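Local coordinates for DNA mismatch repair protein PMS1 (Saccharomyces cerevisiae, PDB 3H4L) that takes part in DNA mismatch repair and binds ATP, which it probably hydrolyses, through an N-terminal domain of the GHKL ATPase family, at residues Q21-L26 / S150-N155; I47-Y52 / F190-I195; C106-L111 / H154-R159; K121-E126 / T134-T139. One frame throughout, in Å; residues are numbered along the deposited sequence.

In the fold
From the N terminus, residues 21-26, spanning the end of helix 11-22 and the start of helix 26-39, meet 150-155 in contact 1, closing a loop of 123 residues. Strand 44-50 opens contact 2 inside that loop and pairs with strand 189-195 beyond its end, so contacts 1 and 2 cross; they touch where Leu26 packs on Phe49. Contact 3 joins 106-111 to 154-159 and returns to the loop of contact 1, sharing His154 and Asn155. The hairpin of contact 4 is nested inside the loops of the other three. Contacts 2 and 4 build separate parts of one eight-stranded mixed sheet, while contacts 1 and 3 fix the loop after strand 144-150 to neighbouring helix ends.

Contact 1: residues Q21-L26 / S150-N155; sequences QVITDL and SQLFHN
Phe153 drives the edge of its ring into the backbone of Ile23, Thr24 and Asp25. CE1 lies 3.1 Å from Ile23 O, and CZ sits 3.5 Å from Asp25 CA; both partners are near the ring plane, which defines an edge-on approach. Thr24 O also approaches CZ, at 3.5 Å, but obliquely. No hydrogen bond links 21-26 with 150-155; the short approach of CE1 to Ile23 O is consistent with a weak polar C-H contact.

The apolar part is carried by Leu152. Its CD2 branch reaches Leu26 CA at 3.8 Å and Leu26 CD1 at 4.0 Å, the two leucines meeting at a slant. Within its own segment Leu152 also backs the aromatic ring, with CG 3.5 Å above the plane of Phe153 and over its centre. The type II turn from Gln151 to His154, closed by His154 N to Gln151 O at 3.1 Å, places both side chains toward 21-26, Phe153 taking the third position with positive phi (61°).

Asp25 and Thr24 find their polar partners outside the contact. Asp25 is the N-cap of helix 26-39, its OD1 bonded to Thr28 OG1 and its OD2 in a salt bridge with Lys173; Thr24 OG1 also bonds to Thr28 OG1.

In the fold, the contact wedges the loop between strand 144-150 and helix 157-164 against the junction of helices 11-22 and 26-39. Ile23, whose side chain lies about 8 Å from the bound ATP analogue ANP, also packs on Ser104 and Leu105 of helix 101-107, whereas Leu26 touches Gln170 of helix 167-184.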
loop_
_atom_site.group_PDB
_atom_site.type_symbol
_atom_site.label_atom_id
_atom_site.label_comp_id
_atom_site.label_asym_id
_atom_site.label_seq_id
_atom_site.Cartn_x
_atom_site.Cartn_y
_atom_site.Cartn_z
ATOM N N GLN B 21 18.399 -11.176 -19.363
ATOM C CA GLN B 21 17.858 -12.528 -19.324
ATOM C C GLN B 21 17.837 -13.002 -17.871
ATOM O O GLN B 21 17.103 -13.939 -17.513
ATOM C CB GLN B 21 18.728 -13.478 -20.147
ATOM C CG GLN B 21 18.598 -13.329 -21.651
ATOM C CD GLN B 21 19.669 -14.119 -22.391
ATOM O OE1 GLN B 21 20.167 -15.132 -21.882
ATOM N NE2 GLN B 21 20.022 -13.668 -23.598
ATOM N N VAL B 22 18.653 -12.370 -17.028
ATOM C CA VAL B 22 18.679 -12.754 -15.624
ATOM C C VAL B 22 17.560 -12.072 -14.835
ATOM O O VAL B 22 16.856 -12.718 -14.070
ATOM C CB VAL B 22 20.026 -12.430 -14.981
ATOM C CG1 VAL B 22 19.954 -12.676 -13.493
ATOM C CG2 VAL B 22 21.112 -13.305 -15.603
ATOM N N ILE B 23 17.401 -10.768 -15.028
ATOM C CA ILE B 23 16.348 -10.033 -14.337
ATOM C C ILE B 23 15.220 -9.811 -15.342
ATOM O O ILE B 23 15.157 -8.774 -16.000
ATOM C CB ILE B 23 16.863 -8.668 -13.818
ATOM C CG1 ILE B 23 18.167 -8.862 -13.033
ATOM C CG2 ILE B 23 15.802 -8.011 -12.945
ATOM C CD1 ILE B 23 18.085 -9.917 -11.927
ATOM N N THR B 24 14.343 -10.807 -15.461
ATOM C CA THR B 24 13.230 -10.755 -16.402
ATOM C C THR B 24 12.242 -9.644 -16.104
ATOM O O THR B 24 11.776 -8.974 -17.018
ATOM C CB THR B 24 12.475 -12.109 -16.461
ATOM O OG1 THR B 24 12.285 -12.612 -15.131
ATOM C CG2 THR B 24 13.270 -13.130 -17.294
ATOM N N ASP B 25 11.907 -9.455 -14.834
ATOM C CA ASP B 25 10.997 -8.380 -14.466
ATOM C C ASP B 25 11.178 -7.902 -13.033
ATOM O O ASP B 25 12.068 -8.361 -12.320
ATOM C CB ASP B 25 9.538 -8.784 -14.697
ATOM C CG ASP B 25 9.178 -10.108 -14.051
ATOM O OD1 ASP B 25 9.873 -10.528 -13.099
ATOM O OD2 ASP B 25 8.177 -10.716 -14.499
ATOM N N LEU B 26 10.324 -6.970 -12.625
ATOM C CA LEU B 26 10.381 -6.402 -11.290
ATOM C C LEU B 26 10.314 -7.492 -10.233
ATOM O O LEU B 26 11.048 -7.460 -9.247
ATOM C CB LEU B 26 9.229 -5.414 -11.096
ATOM C CG LEU B 26 9.142 -4.790 -9.703
ATOM C CD1 LEU B 26 10.348 -3.893 -9.468
ATOM C CD2 LEU B 26 7.846 -4.011 -9.572
ATOM N N SER B 150 16.909 1.275 -9.182
ATOM C CA SER B 150 16.072 2.329 -9.738
ATOM C C SER B 150 16.192 2.369 -11.244
ATOM O O SER B 150 17.168 1.867 -11.804
ATOM C CB SER B 150 16.487 3.680 -9.172
ATOM O OG SER B 150 17.652 4.144 -9.821
ATOM N N GLN B 151 15.199 2.970 -11.895
ATOM C CA GLN B 151 15.195 3.080 -13.348
ATOM C C GLN B 151 15.374 1.701 -13.987
ATOM O O GLN B 151 16.218 1.497 -14.878
ATOM C CB GLN B 151 16.306 4.034 -13.795
ATOM C CG GLN B 151 15.965 5.503 -13.563
ATOM C CD GLN B 151 17.127 6.448 -13.854
ATOM O OE1 GLN B 151 18.096 6.078 -14.523
ATOM N NE2 GLN B 151 17.027 7.683 -13.358
ATOM N N LEU B 152 14.563 0.756 -13.529
ATOM C CA LEU B 152 14.643 -0.600 -14.031
ATOM C C LEU B 152 14.367 -0.689 -15.535
ATOM O O LEU B 152 13.420 -0.097 -16.050
ATOM C CB LEU B 152 13.677 -1.494 -13.245
ATOM C CG LEU B 152 13.706 -2.994 -13.534
ATOM C CD1 LEU B 152 15.081 -3.586 -13.234
ATOM C CD2 LEU B 152 12.641 -3.654 -12.687
ATOM N N PHE B 153 15.224 -1.427 -16.229
ATOM C CA PHE B 153 15.118 -1.633 -17.674
ATOM C C PHE B 153 15.223 -0.325 -18.454
ATOM O O PHE B 153 14.722 -0.206 -19.573
ATOM C CB PHE B 153 13.807 -2.374 -18.025
ATOM C CG PHE B 153 13.619 -3.685 -17.281
ATOM C CD1 PHE B 153 14.677 -4.571 -17.113
ATOM C CD2 PHE B 153 12.389 -4.021 -16.737
ATOM C CE1 PHE B 153 14.517 -5.770 -16.409
ATOM C CE2 PHE B 153 12.217 -5.219 -16.033
ATOM C CZ PHE B 153 13.287 -6.092 -15.869
ATOM N N HIS B 154 15.905 0.648 -17.866
ATOM C CA HIS B 154 16.077 1.943 -18.504
ATOM C C HIS B 154 16.806 1.842 -19.845
ATOM O O HIS B 154 16.747 2.770 -20.655
ATOM C CB HIS B 154 16.845 2.888 -17.572
ATOM C CG HIS B 154 18.318 2.646 -17.550
ATOM N ND1 HIS B 154 19.196 3.346 -18.345
ATOM C CD2 HIS B 154 19.064 1.744 -16.868
ATOM C CE1 HIS B 154 20.420 2.885 -18.158
ATOM N NE2 HIS B 154 20.366 1.911 -17.267
ATOM N N ASN B 155 17.506 0.736 -20.075
ATOM C CA ASN B 155 18.229 0.552 -21.332
ATOM C C ASN B 155 17.731 -0.668 -22.111
ATOM O O ASN B 155 18.494 -1.350 -22.790
ATOM C CB ASN B 155 19.735 0.447 -21.072
ATOM C CG ASN B 155 20.079 -0.594 -20.029
ATOM O OD1 ASN B 155 19.206 -1.075 -19.308
ATOM N ND2 ASN B 155 21.357 -0.939 -19.934
#

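Contact 2: residues I47-Y52 / F190-I195; sequences IIFKDY and FSVWNI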
loop_
_atom_site.group_PDB
_atom_site.type_symbol
_atom_site.label_atom_id
_atom_site.label_comp_id
_atom_site.label_asym_id
_atom_site.label_seq_id
_atom_site.Cartn_x
_atom_site.Cartn_y
_atom_site.Cartn_z
ATOM N N ILE B 47 10.727 -3.297 2.405
ATOM C CA ILE B 47 10.742 -3.078 0.969
ATOM C C ILE B 47 9.921 -1.845 0.647
ATOM O O ILE B 47 8.744 -1.757 0.996
ATOM C CB ILE B 47 10.139 -4.295 0.254
ATOM C CG1 ILE B 47 10.900 -5.558 0.662
ATOM C CG2 ILE B 47 10.185 -4.110 -1.240
ATOM C CD1 ILE B 47 10.312 -6.816 0.098
ATOM N N ILE B 48 10.552 -0.887 -0.016
ATOM C CA ILE B 48 9.882 0.343 -0.374
ATOM C C ILE B 48 9.842 0.523 -1.891
ATOM O O ILE B 48 10.877 0.589 -2.545
ATOM C CB ILE B 48 10.593 1.534 0.296
ATOM C CG1 ILE B 48 10.453 1.411 1.814
ATOM C CG2 ILE B 48 9.998 2.839 -0.158
ATOM C CD1 ILE B 48 11.124 2.531 2.591
ATOM N N PHE B 49 8.633 0.581 -2.442
ATOM C CA PHE B 49 8.438 0.768 -3.882
ATOM C C PHE B 49 8.109 2.216 -4.191
ATOM O O PHE B 49 7.337 2.841 -3.459
ATOM C CB PHE B 49 7.249 -0.060 -4.400
ATOM C CG PHE B 49 7.481 -1.544 -4.414
ATOM C CD1 PHE B 49 7.228 -2.310 -3.293
ATOM C CD2 PHE B 49 7.940 -2.170 -5.553
ATOM C CE1 PHE B 49 7.427 -3.673 -3.311
ATOM C CE2 PHE B 49 8.140 -3.529 -5.575
ATOM C CZ PHE B 49 7.883 -4.283 -4.455
ATOM N N LYS B 50 8.682 2.757 -5.261
ATOM C CA LYS B 50 8.332 4.113 -5.665
ATOM C C LYS B 50 7.574 3.962 -6.975
ATOM O O LYS B 50 8.060 3.368 -7.937
ATOM C CB LYS B 50 9.560 4.998 -5.814
ATOM C CG LYS B 50 10.117 5.432 -4.463
ATOM C CD LYS B 50 10.966 6.701 -4.559
ATOM C CE LYS B 50 11.547 7.071 -3.192
ATOM N NZ LYS B 50 12.371 8.317 -3.236
ATOM N N ASP B 51 6.350 4.474 -6.975
ATOM C CA ASP B 51 5.444 4.379 -8.107
ATOM C C ASP B 51 5.360 2.928 -8.581
ATOM O O ASP B 51 5.587 2.614 -9.750
ATOM C CB ASP B 51 5.865 5.307 -9.248
ATOM C CG ASP B 51 4.748 5.501 -10.286
ATOM O OD1 ASP B 51 3.556 5.488 -9.908
ATOM O OD2 ASP B 51 5.055 5.685 -11.483
ATOM N N TYR B 52 5.037 2.048 -7.638
ATOM C CA TYR B 52 4.876 0.618 -7.893
ATOM C C TYR B 52 6.050 -0.125 -8.532
ATOM O O TYR B 52 5.876 -1.218 -9.054
ATOM C CB TYR B 52 3.609 0.402 -8.720
ATOM C CG TYR B 52 2.348 0.585 -7.905
ATOM C CD1 TYR B 52 2.051 -0.288 -6.864
ATOM C CD2 TYR B 52 1.473 1.645 -8.142
ATOM C CE1 TYR B 52 0.921 -0.117 -6.076
ATOM C CE2 TYR B 52 0.330 1.827 -7.352
ATOM C CZ TYR B 52 0.068 0.936 -6.322
ATOM O OH TYR B 52 -1.044 1.076 -5.524
ATOM N N PHE B 190 8.432 -8.651 7.839
ATOM C CA PHE B 190 8.382 -8.008 6.535
ATOM C C PHE B 190 7.484 -6.779 6.582
ATOM O O PHE B 190 6.471 -6.762 7.289
ATOM C CB PHE B 190 7.836 -8.965 5.471
ATOM C CG PHE B 190 8.828 -9.967 4.985
ATOM C CD1 PHE B 190 8.914 -11.224 5.574
ATOM C CD2 PHE B 190 9.671 -9.665 3.920
ATOM C CE1 PHE B 190 9.828 -12.171 5.103
ATOM C CE2 PHE B 190 10.587 -10.601 3.444
ATOM C CZ PHE B 190 10.663 -11.855 4.035
ATOM N N SER B 191 7.866 -5.757 5.819
ATOM C CA SER B 191 7.107 -4.519 5.715
ATOM C C SER B 191 7.210 -4.067 4.269
ATOM O O SER B 191 8.289 -4.068 3.685
ATOM C CB SER B 191 7.699 -3.444 6.614
ATOM O OG SER B 191 7.652 -3.848 7.961
ATOM N N VAL B 192 6.094 -3.684 3.682
ATOM C CA VAL B 192 6.122 -3.244 2.304
ATOM C C VAL B 192 5.263 -2.017 2.116
ATOM O O VAL B 192 4.067 -2.012 2.434
ATOM C CB VAL B 192 5.612 -4.343 1.357
ATOM C CG1 VAL B 192 5.671 -3.851 -0.084
ATOM C CG2 VAL B 192 6.457 -5.618 1.533
ATOM N N TRP B 193 5.880 -0.967 1.598
ATOM C CA TRP B 193 5.167 0.272 1.347
ATOM C C TRP B 193 5.335 0.653 -0.117
ATOM O O TRP B 193 6.245 0.178 -0.804
ATOM C CB TRP B 193 5.737 1.425 2.174
ATOM C CG TRP B 193 5.945 1.187 3.622
ATOM C CD1 TRP B 193 6.983 0.518 4.212
ATOM C CD2 TRP B 193 5.168 1.736 4.681
ATOM N NE1 TRP B 193 6.900 0.629 5.579
ATOM C CE2 TRP B 193 5.792 1.370 5.892
ATOM C CE3 TRP B 193 3.997 2.504 4.725
ATOM C CZ2 TRP B 193 5.290 1.758 7.139
ATOM C CZ3 TRP B 193 3.496 2.892 5.963
ATOM C CH2 TRP B 193 4.140 2.515 7.155
ATOM N N ASN B 194 4.446 1.520 -0.582
ATOM C CA ASN B 194 4.529 2.037 -1.929
ATOM C C ASN B 194 4.364 3.530 -1.804
ATOM O O ASN B 194 3.351 4.005 -1.282
ATOM C CB ASN B 194 3.429 1.507 -2.836
ATOM C CG ASN B 194 3.477 2.152 -4.207
ATOM O OD1 ASN B 194 4.540 2.193 -4.843
ATOM N ND2 ASN B 194 2.341 2.670 -4.671
ATOM N N ILE B 195 5.362 4.269 -2.267
ATOM C CA ILE B 195 5.304 5.717 -2.215
ATOM C C ILE B 195 4.769 6.200 -3.552
ATOM O O ILE B 195 5.399 5.984 -4.587
ATOM C CB ILE B 195 6.689 6.297 -1.946
ATOM C CG1 ILE B 195 7.107 5.942 -0.515
ATOM C CG2 ILE B 195 6.678 7.798 -2.162
ATOM C CD1 ILE B 195 8.556 6.209 -0.223
#
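Ile47 and Val192 begin a run of four parallel bridges that ends at Lys50 and Ile195. The strand axes are 4.6 Å apart at closest approach and inclined by 19°. Five backbone hydrogen bonds join them: the amides of Ile47, Phe49 and Asp51 reach Ser191, Trp193 and Ile195, while those of Trp193 and Ile195 return to Ile47 and Phe49. Ile195 N to Phe49 O is the shortest, at 2.7 Å.

This is the parallel pair within the mixed sheet of the GHKL-type ATPase domain; strand 200-206 flanks it beyond 189-195.

Apolar contacts lie on both faces. Val192 CG1, placed anti to its own amide nitrogen (chi1 -179°), meets the edge of the Phe49 ring at CE1, 3.7 Å away. On the other face Ile48 CG2 touches Ile195 CD1, also at 3.7 Å.

The Asn194 amide makes the polar side-chain contact. Tyr52 N donates to OD1 at 2.8 Å, while ND2 sits 3.2 Å above the plane of the Tyr52 ring, over its centre, with ring and amide planes 28° apart. Tyr52 also meets Phe171 edge-to-face, and Arg98 of the second subunit packs on it.

Contact 3: residues C106-L111 / H154-R159; sequences CGIAKL and HNLPVR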
loop_
_atom_site.group_PDB
_atom_site.type_symbol
_atom_site.label_atom_id
_atom_site.label_comp_id
_atom_site.label_asym_id
_atom_site.label_seq_id
_atom_site.Cartn_x
_atom_site.Cartn_y
_atom_site.Cartn_z
ATOM N N CYS B 106 23.095 -4.492 -12.392
ATOM C CA CYS B 106 23.983 -3.398 -12.770
ATOM C C CYS B 106 23.836 -3.053 -14.240
ATOM O O CYS B 106 23.799 -1.882 -14.623
ATOM C CB CYS B 106 25.426 -3.794 -12.529
ATOM S SG CYS B 106 25.972 -3.253 -10.969
ATOM N N GLY B 107 23.775 -4.097 -15.058
ATOM C CA GLY B 107 23.649 -3.920 -16.487
ATOM C C GLY B 107 22.323 -3.351 -16.931
ATOM O O GLY B 107 22.305 -2.487 -17.799
ATOM N N ILE B 108 21.210 -3.803 -16.362
ATOM C CA ILE B 108 19.936 -3.263 -16.808
ATOM C C ILE B 108 19.183 -2.346 -15.846
ATOM O O ILE B 108 17.968 -2.177 -15.975
ATOM C CB ILE B 108 18.989 -4.389 -17.305
ATOM C CG1 ILE B 108 18.887 -5.517 -16.277
ATOM C CG2 ILE B 108 19.487 -4.911 -18.634
ATOM C CD1 ILE B 108 18.185 -5.121 -15.001
ATOM N N ALA B 109 19.908 -1.740 -14.905
ATOM C CA ALA B 109 19.322 -0.810 -13.932
ATOM C C ALA B 109 20.443 -0.017 -13.273
ATOM O O ALA B 109 21.597 -0.192 -13.630
ATOM C CB ALA B 109 18.528 -1.571 -12.878
ATOM N N LYS B 110 20.103 0.863 -12.334
ATOM C CA LYS B 110 21.106 1.655 -11.610
ATOM C C LYS B 110 21.158 1.014 -10.232
ATOM O O LYS B 110 20.145 1.013 -9.525
ATOM C CB LYS B 110 20.659 3.113 -11.438
ATOM C CG LYS B 110 20.148 3.803 -12.690
ATOM C CD LYS B 110 21.256 4.168 -13.680
ATOM C CE LYS B 110 20.672 4.874 -14.914
ATOM N NZ LYS B 110 21.703 5.524 -15.791
ATOM N N LEU B 111 22.310 0.481 -9.836
ATOM C CA LEU B 111 22.412 -0.170 -8.528
ATOM C C LEU B 111 23.157 0.642 -7.474
ATOM O O LEU B 111 24.260 1.109 -7.715
ATOM C CB LEU B 111 23.097 -1.537 -8.663
ATOM C CG LEU B 111 23.175 -2.380 -7.378
ATOM C CD1 LEU B 111 21.759 -2.805 -6.959
ATOM C CD2 LEU B 111 24.068 -3.612 -7.597
ATOM N N HIS B 154 15.905 0.648 -17.866
ATOM C CA HIS B 154 16.077 1.943 -18.504
ATOM C C HIS B 154 16.806 1.842 -19.845
ATOM O O HIS B 154 16.747 2.770 -20.655
ATOM C CB HIS B 154 16.845 2.888 -17.572
ATOM C CG HIS B 154 18.318 2.646 -17.550
ATOM N ND1 HIS B 154 19.196 3.346 -18.345
ATOM C CD2 HIS B 154 19.064 1.744 -16.868
ATOM C CE1 HIS B 154 20.420 2.885 -18.158
ATOM N NE2 HIS B 154 20.366 1.911 -17.267
ATOM N N ASN B 155 17.506 0.736 -20.075
ATOM C CA ASN B 155 18.229 0.552 -21.332
ATOM C C ASN B 155 17.731 -0.668 -22.111
ATOM O O ASN B 155 18.494 -1.350 -22.790
ATOM C CB ASN B 155 19.735 0.447 -21.072
ATOM C CG ASN B 155 20.079 -0.594 -20.029
ATOM O OD1 ASN B 155 19.206 -1.075 -19.308
ATOM N ND2 ASN B 155 21.357 -0.939 -19.934
ATOM N N LEU B 156 16.436 -0.934 -21.981
ATOM C CA LEU B 156 15.750 -2.014 -22.684
ATOM C C LEU B 156 14.402 -1.378 -22.966
ATOM O O LEU B 156 13.377 -1.809 -22.442
ATOM C CB LEU B 156 15.561 -3.237 -21.786
ATOM C CG LEU B 156 16.803 -4.049 -21.438
ATOM C CD1 LEU B 156 16.424 -5.223 -20.551
ATOM C CD2 LEU B 156 17.442 -4.535 -22.714
ATOM N N PRO B 157 14.396 -0.334 -23.807
ATOM C CA PRO B 157 13.221 0.442 -24.211
ATOM C C PRO B 157 11.964 -0.387 -24.359
ATOM O O PRO B 157 10.918 -0.049 -23.807
ATOM C CB PRO B 157 13.656 1.062 -25.531
ATOM C CG PRO B 157 15.104 1.247 -25.347
ATOM C CD PRO B 157 15.518 -0.067 -24.721
ATOM N N VAL B 158 12.067 -1.474 -25.112
ATOM C CA VAL B 158 10.915 -2.332 -25.323
ATOM C C VAL B 158 10.387 -2.900 -24.010
ATOM O O VAL B 158 9.202 -2.786 -23.734
ATOM C CB VAL B 158 11.241 -3.490 -26.292
ATOM C CG1 VAL B 158 10.003 -4.337 -26.532
ATOM C CG2 VAL B 158 11.753 -2.928 -27.608
ATOM N N ARG B 159 11.254 -3.494 -23.197
ATOM C CA ARG B 159 10.811 -4.065 -21.923
ATOM C C ARG B 159 10.281 -3.012 -20.955
ATOM O O ARG B 159 9.269 -3.232 -20.281
ATOM C CB ARG B 159 11.937 -4.836 -21.240
ATOM C CG ARG B 159 11.489 -5.519 -19.961
ATOM C CD ARG B 159 11.871 -6.982 -19.978
ATOM N NE ARG B 159 13.301 -7.197 -19.791
ATOM C CZ ARG B 159 13.948 -8.280 -20.205
ATOM N NH1 ARG B 159 13.305 -9.244 -20.836
ATOM N NH2 ARG B 159 15.239 -8.408 -19.975
HETATM O O HOH W 1 22.294 0.027 -16.525
#
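Lys110 lays its CE over one face of the His154 imidazole, 3.8 Å from the ring centroid and only 11° off the ring normal, a CH-pi contact over the face. The lysine chain bends at chi2 to get there. On the opposite face Asn155 OD1 lies 3.6 Å above the plane, displaced toward the rim, so the imidazole is held between a lysine methylene and the amide oxygen of the next residue. The ammonium, with NZ 4.1 Å from His154 NE2, may disfavour a second proton on the ring.

The ring edge is used too. Ala109 CA lies in plane 3.9 Å from CD2, and a water in plane is bonded to NE2 at 2.8 Å. That water can donate to Gly107 O and Ala109 O, though more acceptors surround it than it has protons.

Here the C-terminal end of helix 101-107, whose first turn carries the nucleotide-contacting Ala101 and Leu102 of the GHKL-type domain, passes into strand 110-116. Asn155 bonds to the end of this helix: ND2 donates to Gly107 O at 2.8 Å, with an angle of 166° at the hydrogen, and the oxygen lies close to the amide plane. A chi1 of 52° sets the amide between its own backbone N and carbonyl, leaving OD1 3.4 Å from Ile108 CA.

Ile108 and Leu156 meet obliquely through CG2 and CD1, 3.6 Å apart. Leu156 occupies the N-cap position of helix 157-164, and it also touches Arg16 of helix 11-22, whose NE bonds to Asn155 O.

Contact 4: residues K121-E126 / T134-T139; sequences KADKLE and TSKTTT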
loop_
_atom_site.group_PDB
_atom_site.type_symbol
_atom_site.label_atom_id
_atom_site.label_comp_id
_atom_site.label_asym_id
_atom_site.label_seq_id
_atom_site.Cartn_x
_atom_site.Cartn_y
_atom_site.Cartn_z
ATOM N N LYS B 121 29.136 3.052 11.522
ATOM C CA LYS B 121 29.968 3.507 10.413
ATOM C C LYS B 121 29.472 2.742 9.205
ATOM O O LYS B 121 29.356 1.522 9.249
ATOM C CB LYS B 121 31.452 3.191 10.645
ATOM C CG LYS B 121 32.324 3.440 9.411
ATOM C CD LYS B 121 33.806 3.462 9.749
ATOM C CE LYS B 121 34.662 3.818 8.533
ATOM N NZ LYS B 121 34.766 2.704 7.541
ATOM N N ALA B 122 29.167 3.454 8.129
ATOM C CA ALA B 122 28.659 2.793 6.942
ATOM C C ALA B 122 29.135 3.447 5.663
ATOM O O ALA B 122 29.718 4.535 5.681
ATOM C CB ALA B 122 27.131 2.768 6.975
ATOM N N ASP B 123 28.875 2.767 4.552
ATOM C CA ASP B 123 29.256 3.264 3.241
ATOM C C ASP B 123 28.081 3.230 2.272
ATOM O O ASP B 123 27.154 2.428 2.417
ATOM C CB ASP B 123 30.402 2.420 2.673
ATOM C CG ASP B 123 31.662 2.519 3.500
ATOM O OD1 ASP B 123 32.298 3.606 3.505
ATOM O OD2 ASP B 123 32.007 1.507 4.146
ATOM N N LYS B 124 28.125 4.122 1.291
ATOM C CA LYS B 124 27.106 4.190 0.264
ATOM C C LYS B 124 27.882 3.969 -1.005
ATOM O O LYS B 124 28.833 4.692 -1.288
ATOM C CB LYS B 124 26.442 5.557 0.241
ATOM C CG LYS B 124 25.423 5.721 -0.866
ATOM C CD LYS B 124 24.356 6.708 -0.453
ATOM C CE LYS B 124 23.811 7.430 -1.655
ATOM N NZ LYS B 124 24.944 8.121 -2.328
ATOM N N LEU B 125 27.489 2.952 -1.758
ATOM C CA LEU B 125 28.175 2.612 -2.995
ATOM C C LEU B 125 27.292 2.777 -4.227
ATOM O O LEU B 125 26.121 2.408 -4.217
ATOM C CB LEU B 125 28.671 1.171 -2.913
ATOM C CG LEU B 125 29.564 0.860 -1.711
ATOM C CD1 LEU B 125 29.553 -0.631 -1.437
ATOM C CD2 LEU B 125 30.975 1.355 -1.979
ATOM N N GLU B 126 27.860 3.354 -5.275
ATOM C CA GLU B 126 27.150 3.535 -6.534
ATOM C C GLU B 126 27.921 2.689 -7.542
ATOM O O GLU B 126 29.122 2.899 -7.737
ATOM C CB GLU B 126 27.191 4.996 -6.979
ATOM C CG GLU B 126 26.548 5.976 -6.019
ATOM C CD GLU B 126 25.028 5.968 -6.084
ATOM O OE1 GLU B 126 24.392 6.666 -5.260
ATOM O OE2 GLU B 126 24.467 5.271 -6.957
ATOM N N THR B 134 31.459 3.866 -9.078
ATOM C CA THR B 134 31.614 5.246 -9.527
ATOM C C THR B 134 31.747 6.232 -8.370
ATOM O O THR B 134 32.208 7.360 -8.565
ATOM C CB THR B 134 30.438 5.701 -10.413
ATOM O OG1 THR B 134 29.207 5.262 -9.833
ATOM C CG2 THR B 134 30.576 5.141 -11.819
ATOM N N SER B 135 31.349 5.817 -7.170
ATOM C CA SER B 135 31.457 6.689 -6.005
ATOM C C SER B 135 31.145 5.989 -4.690
ATOM O O SER B 135 30.127 5.296 -4.552
ATOM C CB SER B 135 30.532 7.891 -6.143
ATOM O OG SER B 135 29.259 7.607 -5.599
ATOM N N LYS B 136 32.032 6.205 -3.722
ATOM C CA LYS B 136 31.931 5.636 -2.381
ATOM C C LYS B 136 31.775 6.817 -1.419
ATOM O O LYS B 136 32.669 7.656 -1.314
ATOM C CB LYS B 136 33.209 4.857 -2.092
ATOM C CG LYS B 136 33.323 4.220 -0.729
ATOM C CD LYS B 136 34.652 3.483 -0.678
ATOM C CE LYS B 136 34.941 2.874 0.678
ATOM N NZ LYS B 136 36.241 2.126 0.652
ATOM N N THR B 137 30.638 6.874 -0.729
ATOM C CA THR B 137 30.325 7.968 0.198
ATOM C C THR B 137 30.192 7.516 1.655
ATOM O O THR B 137 29.541 6.508 1.942
ATOM C CB THR B 137 28.996 8.646 -0.210
ATOM O OG1 THR B 137 29.086 9.107 -1.563
ATOM C CG2 THR B 137 28.683 9.818 0.703
ATOM N N THR B 138 30.785 8.275 2.575
ATOM C CA THR B 138 30.720 7.944 3.997
ATOM C C THR B 138 29.343 8.277 4.555
ATOM O O THR B 138 28.815 9.357 4.299
ATOM C CB THR B 138 31.763 8.726 4.812
ATOM O OG1 THR B 138 33.078 8.481 4.288
ATOM C CG2 THR B 138 31.709 8.294 6.281
ATOM N N THR B 139 28.769 7.358 5.325
ATOM C CA THR B 139 27.442 7.560 5.903
ATOM C C THR B 139 27.315 6.696 7.141
ATOM O O THR B 139 28.270 6.047 7.557
ATOM C CB THR B 139 26.332 7.111 4.931
ATOM O OG1 THR B 139 26.650 7.560 3.612
ATOM C CG2 THR B 139 24.984 7.695 5.337
HETATM O O HOH W 2 28.076 7.331 -3.430
#
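Lys124 and Thr137 form the central hydrogen-bonded pair of this antiparallel hairpin. Lys124 N reaches Thr137 O at 2.8 Å and Thr137 N returns to Lys124 O at 2.9 Å, both donors lying in the carbonyl planes. The Ala122-Thr139 pair is distorted: Thr139 N stands 47° out of the Ala122 carbonyl plane, the Ala122 N bond to Thr139 O is bent to 137°, and the acceptors Ala122 O and Thr139 O lie 2.8 Å apart. Toward the turn, Glu126 N donates to Ser135 O at 3.1 Å, whereas Glu126 O is served by Thr134: its N at 2.9 Å and, weakly, its OG1 at 3.2 Å.

On the face of Lys124 and Thr137 a water lies 2.8 Å from Thr137 OG1, with weak bonds to Lys124 O and NZ. Lys124 NZ forms a salt bridge with Glu126 OE1 at 3.3 Å, its hydrogen bond weak, while Glu126 OE2 is taken by Ser112 OG.

Across the other face Lys136 runs extended beside Leu125, and Asp123 OD2 bonds to Tyr71 OH. Strand 133-140 is one of the two outermost strands of the sheet within this chain; 121-127 separates it from 110-116, with which Asp123 and Leu125 share backbone bonds.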